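Local coordinates for protein alpha-L-rhamnosidase (Aspergillus terreus, PDB 6GSZ) that probably hydrolyses terminal non-reducing alpha-L-rhamnose residues from alpha-L-rhamnosides, as a calcium-binding glycoside hydrolase, at residues I439-L442 with H443-I446; E358-N362 with G363-T367. One frame throughout, in Å; residues are numbered along the deposited sequence.

Contact 1: residues I439-L442 with H443-I446; sequences ISKL and HENI
The backbone N of Asn445 gives its hydrogen to Lys441 O over 2.8 Å, and Ile446 N does the same to Leu442 O at 2.9 Å. With the longer bonds from His443 N to Ile439 O and from Glu444 N to Ser440 O, these are successive i to i+4 links of one helix. Outside the backbone, the polar contact runs through water. The ammonium group of Lys441 donates to two waters. One lies 2.8 Å from Asn445 OD1, to which it can donate a hydrogen bond; the other reaches Glu444 OE1 in one of two conformers of that side chain, so this bridge is probably intermittent. In that conformer Lys441 NZ and Glu444 OE1 stay 4.3 Å apart, beyond a salt bridge, and any attraction between the charges is probably weak. A flexible lysine suits this partly exposed flank: a bend at its second torsion (chi2 60°) carries the far end back toward the next turn, where the Lys441 side chain crosses that of Asn445 at about a right angle and CE comes within 3.5 Å of Asn445 OD1. That buried amide is pinned at its other end, since Asn445 ND2 donates to Gly735 O. On the apolar side, Leu442 CG meets Ile446 CD1 at 4.1 Å, one turn apart. Both are branched residues fit for a buried stripe: Leu442 also touches Trp727 and Leu728 of helix 727-732, while Ile446 packs on Phe477 and Ile484 of helix 471-484. His443 NE2 is hydrogen-bonded to His772 NE2, and its ring also meets Phe432 of strand 430-434. This is an amphipathic alpha helix with i to i+4 side-chain pairs, packed against neighbouring helices of the six-hairpin glycosidase domain, the catalytic (alpha/alpha)6 barrel of this family.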
loop_
_atom_site.group_PDB
_atom_site.type_symbol
_atom_site.label_atom_id
_atom_site.label_comp_id
_atom_site.label_asym_id
_atom_site.label_seq_id
_atom_site.Cartn_x
_atom_site.Cartn_y
_atom_site.Cartn_z
ATOM N N ILE A 439 -0.998 0.248 -23.857
ATOM C CA ILE A 439 0.033 0.439 -22.820
ATOM C C ILE A 439 -0.478 1.487 -21.818
ATOM O O ILE A 439 -0.267 1.357 -20.591
ATOM C CB ILE A 439 1.382 0.815 -23.459
ATOM C CG1 ILE A 439 1.898 -0.336 -24.311
ATOM C CG2 ILE A 439 2.415 1.204 -22.414
ATOM C CD1 ILE A 439 3.149 0.002 -25.074
ATOM N N SER A 440 -1.181 2.516 -22.301
ATOM C CA SER A 440 -1.805 3.464 -21.348
ATOM C C SER A 440 -2.807 2.732 -20.434
ATOM O O SER A 440 -2.833 2.994 -19.220
ATOM C CB SER A 440 -2.502 4.620 -22.029
ATOM O OG SER A 440 -1.582 5.379 -22.782
ATOM N N LYS A 441 -3.609 1.823 -21.008
ATOM C CA LYS A 441 -4.556 1.074 -20.193
ATOM C C LYS A 441 -3.823 0.146 -19.220
ATOM O O LYS A 441 -4.279 -0.034 -18.079
ATOM C CB LYS A 441 -5.508 0.270 -21.079
ATOM C CG LYS A 441 -6.547 -0.557 -20.318
ATOM C CD LYS A 441 -7.468 0.274 -19.449
ATOM C CE LYS A 441 -8.748 -0.438 -19.069
ATOM N NZ LYS A 441 -9.617 0.428 -18.222
ATOM N N LEU A 442 -2.736 -0.485 -19.663
ATOM C CA LEU A 442 -1.909 -1.305 -18.754
ATOM C C LEU A 442 -1.538 -0.509 -17.495
ATOM O O LEU A 442 -1.676 -1.017 -16.379
ATOM C CB LEU A 442 -0.658 -1.807 -19.462
ATOM C CG LEU A 442 0.303 -2.620 -18.596
ATOM C CD1 LEU A 442 -0.382 -3.873 -18.026
ATOM C CD2 LEU A 442 1.564 -2.951 -19.400
ATOM N N HIS A 443 -1.080 0.729 -17.653
ATOM C CA HIS A 443 -0.715 1.536 -16.502
ATOM C C HIS A 443 -1.944 1.786 -15.601
ATOM O O HIS A 443 -1.840 1.717 -14.392
ATOM C CB HIS A 443 0.016 2.828 -16.898
ATOM C CG HIS A 443 0.570 3.487 -15.684
ATOM N ND1 HIS A 443 -0.146 4.413 -14.930
ATOM C CD2 HIS A 443 1.767 3.333 -15.078
ATOM C CE1 HIS A 443 0.610 4.787 -13.903
ATOM N NE2 HIS A 443 1.800 4.142 -13.992
ATOM N N GLU A 444 -3.095 2.116 -16.199
ATOM C CA GLU A 444 -4.318 2.300 -15.423
ATOM C C GLU A 444 -4.631 1.019 -14.621
ATOM O O GLU A 444 -5.034 1.083 -13.433
ATOM C CB GLU A 444 -5.423 2.764 -16.371
ATOM C CG GLU A 444 -6.711 3.072 -15.656
ATOM C CD GLU A 444 -7.771 3.834 -16.451
ATOM O OE1 GLU A 444 -7.529 4.186 -17.612
ATOM O OE2 GLU A 444 -8.842 4.070 -15.881
ATOM N N ASN A 445 -4.426 -0.135 -15.251
ATOM C CA ASN A 445 -4.709 -1.415 -14.602
ATOM C C ASN A 445 -3.755 -1.667 -13.431
ATOM O O ASN A 445 -4.189 -2.201 -12.389
ATOM C CB ASN A 445 -4.623 -2.593 -15.573
ATOM C CG ASN A 445 -5.729 -2.586 -16.609
ATOM O OD1 ASN A 445 -6.598 -1.688 -16.632
ATOM N ND2 ASN A 445 -5.669 -3.569 -17.502
ATOM N N ILE A 446 -2.490 -1.260 -13.577
ATOM C CA ILE A 446 -1.517 -1.361 -12.496
ATOM C C ILE A 446 -1.918 -0.466 -11.325
ATOM O O ILE A 446 -1.929 -0.863 -10.131
ATOM C CB ILE A 446 -0.105 -1.004 -12.996
ATOM C CG1 ILE A 446 0.343 -2.034 -14.036
ATOM C CG2 ILE A 446 0.879 -0.892 -11.845
ATOM C CD1 ILE A 446 1.618 -1.647 -14.791
HETATM O O HOH W 1 -8.493 0.129 -15.595
HETATM O O HOH W 2 -9.722 3.157 -19.260
#

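Contact 2: residues E358-N362 with G363-T367; sequences EVMEN and GEVAT
Glu361 and Glu364 face each other as a hydrogen-bonded antiparallel pair. The bond from Glu361 N to Glu364 O is short, 2.9 Å, and nearly straight at 172°, whereas Glu364 N reaches Glu361 O over 3.2 Å from above the carbonyl plane, away from its lone pairs. One residue pair further, Met360 and Val365 form the non-hydrogen-bonded pair, with Met360 CA set against Glu364 O in a CA-H...O contact. Beyond them Ala366 N donates to Val359 O. The thioether of Met360 bends at both chi2 and chi3 (-71° and -73°), which folds its end over the partner strand: SD lies 3.8 Å from Val365 CG1 and CE rests on the peptide joining Glu364 to Val365. Unbranched and pliable, methionine can follow the backbone here while also touching Tyr400. Ala366 points its methyl toward residues 358-362, with CB 3.8 Å from Val359 CG2 and 4.0 Å from Glu361 CB. Ile751 touches both Val359 and Ala366, and the small methyl lets the two segments come close there. One water accepts from Glu358 N and donates to Ala366 O; another sits between Glu361 O and Val365 O, able to donate to either. Both carboxylates find partners beyond the hairpin: Glu361 OE2 accepts from Ile751 N, and the two oxygens of Glu364 are taken by Ser323 and Ser325, fixing its bent side chain. Asn362 and Gly363 make the tight reversal, both at positive phi. Asparagine tolerates that shape better than most residues, and glycine adopts it without a side chain to clash with Asn362 O. The whole is a beta hairpin with a two-residue loop (2:2), closed by a type I' turn with Asn-Gly at its centre, a classic pairing of sequence and turn, at the surface of the concanavalin-like domain.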
loop_
_atom_site.group_PDB
_atom_site.type_symbol
_atom_site.label_atom_id
_atom_site.label_comp_id
_atom_site.label_asym_id
_atom_site.label_seq_id
_atom_site.Cartn_x
_atom_site.Cartn_y
_atom_site.Cartn_z
ATOM N N GLU A 358 -15.071 -11.107 -9.616
ATOM C CA GLU A 358 -14.134 -10.361 -10.485
ATOM C C GLU A 358 -14.513 -10.482 -11.958
ATOM O O GLU A 358 -14.311 -9.546 -12.751
ATOM C CB GLU A 358 -12.720 -10.890 -10.278
ATOM C CG GLU A 358 -12.181 -10.540 -8.932
ATOM C CD GLU A 358 -10.691 -10.839 -8.859
ATOM O OE1 GLU A 358 -10.300 -12.028 -9.039
ATOM O OE2 GLU A 358 -9.930 -9.880 -8.670
ATOM N N VAL A 359 -15.019 -11.660 -12.324
ATOM C CA VAL A 359 -15.233 -12.034 -13.722
ATOM C C VAL A 359 -16.520 -12.841 -13.829
ATOM O O VAL A 359 -17.086 -13.317 -12.830
ATOM C CB VAL A 359 -14.064 -12.855 -14.288
ATOM C CG1 VAL A 359 -12.771 -12.049 -14.282
ATOM C CG2 VAL A 359 -13.902 -14.184 -13.575
ATOM N N MET A 360 -16.948 -12.987 -15.082
ATOM C CA MET A 360 -17.975 -13.894 -15.475
ATOM C C MET A 360 -17.305 -15.142 -16.070
ATOM O O MET A 360 -16.193 -15.075 -16.632
ATOM C CB MET A 360 -18.865 -13.269 -16.555
ATOM C CG MET A 360 -19.481 -11.950 -16.212
ATOM S SD MET A 360 -20.757 -12.148 -14.957
ATOM C CE MET A 360 -22.086 -12.929 -15.886
ATOM N N GLU A 361 -17.995 -16.268 -15.986
ATOM C CA GLU A 361 -17.562 -17.478 -16.652
ATOM C C GLU A 361 -18.794 -18.319 -16.993
ATOM O O GLU A 361 -19.660 -18.528 -16.154
ATOM C CB GLU A 361 -16.619 -18.274 -15.744
ATOM C CG GLU A 361 -15.919 -19.403 -16.471
ATOM C CD GLU A 361 -15.097 -20.398 -15.665
ATOM O OE1 GLU A 361 -15.340 -20.563 -14.416
ATOM O OE2 GLU A 361 -14.166 -21.014 -16.307
ATOM N N ASN A 362 -18.859 -18.817 -18.230
ATOM C CA ASN A 362 -19.974 -19.688 -18.599
ATOM C C ASN A 362 -21.307 -18.946 -18.410
ATOM O O ASN A 362 -22.339 -19.574 -18.117
ATOM C CB ASN A 362 -19.933 -21.002 -17.796
ATOM C CG ASN A 362 -18.719 -21.835 -18.141
ATOM O OD1 ASN A 362 -18.123 -21.644 -19.201
ATOM N ND2 ASN A 362 -18.328 -22.741 -17.261
ATOM N N GLY A 363 -21.294 -17.621 -18.630
ATOM C CA GLY A 363 -22.515 -16.808 -18.652
ATOM C C GLY A 363 -23.058 -16.462 -17.266
ATOM O O GLY A 363 -24.143 -15.912 -17.178
ATOM N N GLU A 364 -22.322 -16.780 -16.188
ATOM C CA GLU A 364 -22.730 -16.437 -14.809
ATOM C C GLU A 364 -21.536 -15.841 -14.045
ATOM O O GLU A 364 -20.364 -16.055 -14.394
ATOM C CB GLU A 364 -23.193 -17.670 -14.026
ATOM C CG GLU A 364 -24.257 -18.500 -14.738
ATOM C CD GLU A 364 -25.643 -17.872 -14.792
ATOM O OE1 GLU A 364 -25.904 -16.925 -14.013
ATOM O OE2 GLU A 364 -26.460 -18.344 -15.620
ATOM N N VAL A 365 -21.831 -15.157 -12.945
ATOM C CA VAL A 365 -20.781 -14.640 -12.090
ATOM C C VAL A 365 -19.917 -15.820 -11.613
ATOM O O VAL A 365 -20.414 -16.902 -11.396
ATOM C CB VAL A 365 -21.325 -13.776 -10.942
ATOM C CG1 VAL A 365 -22.091 -12.574 -11.458
ATOM C CG2 VAL A 365 -22.163 -14.554 -9.950
ATOM N N ALA A 366 -18.592 -15.611 -11.537
ATOM C CA ALA A 366 -17.677 -16.700 -11.221
ATOM C C ALA A 366 -17.239 -16.656 -9.754
ATOM O O ALA A 366 -16.343 -15.909 -9.401
ATOM C CB ALA A 366 -16.488 -16.594 -12.130
ATOM N N THR A 367 -17.868 -17.468 -8.894
ATOM C CA THR A 367 -17.506 -17.518 -7.491
ATOM C C THR A 367 -16.425 -18.569 -7.229
ATOM O O THR A 367 -15.774 -18.560 -6.198
ATOM C CB THR A 367 -18.749 -17.786 -6.633
ATOM O OG1 THR A 367 -19.306 -19.022 -7.065
ATOM C CG2 THR A 367 -19.768 -16.680 -6.748
HETATM O O HOH W 3 -14.377 -13.827 -9.449
HETATM O O HOH W 4 -19.730 -18.809 -13.418
#

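From the N terminus the chain meets contact 2 first, where residues 358-367 reverse direction in a hairpin between strands 351-361 and 364-365. It then passes through the remaining strands of the concanavalin-like region and strand 430-434 before residues 439-446 form contact 1, inside helix 437-453. Contact 2 closes a two-residue loop, whereas contact 1 closes only helical turns; they follow in series, neither nesting nor crossing. The centres of contact 1 and contact 2 are about 23 Å apart. The nearest atoms of contacts 1 and 2 are about 10 Å apart, without touching. Contact 2 lies at the surface of the concanavalin-like domain, yet reaches Ile751 in the six-hairpin glycosidase region, to which the helix of contact 1 belongs.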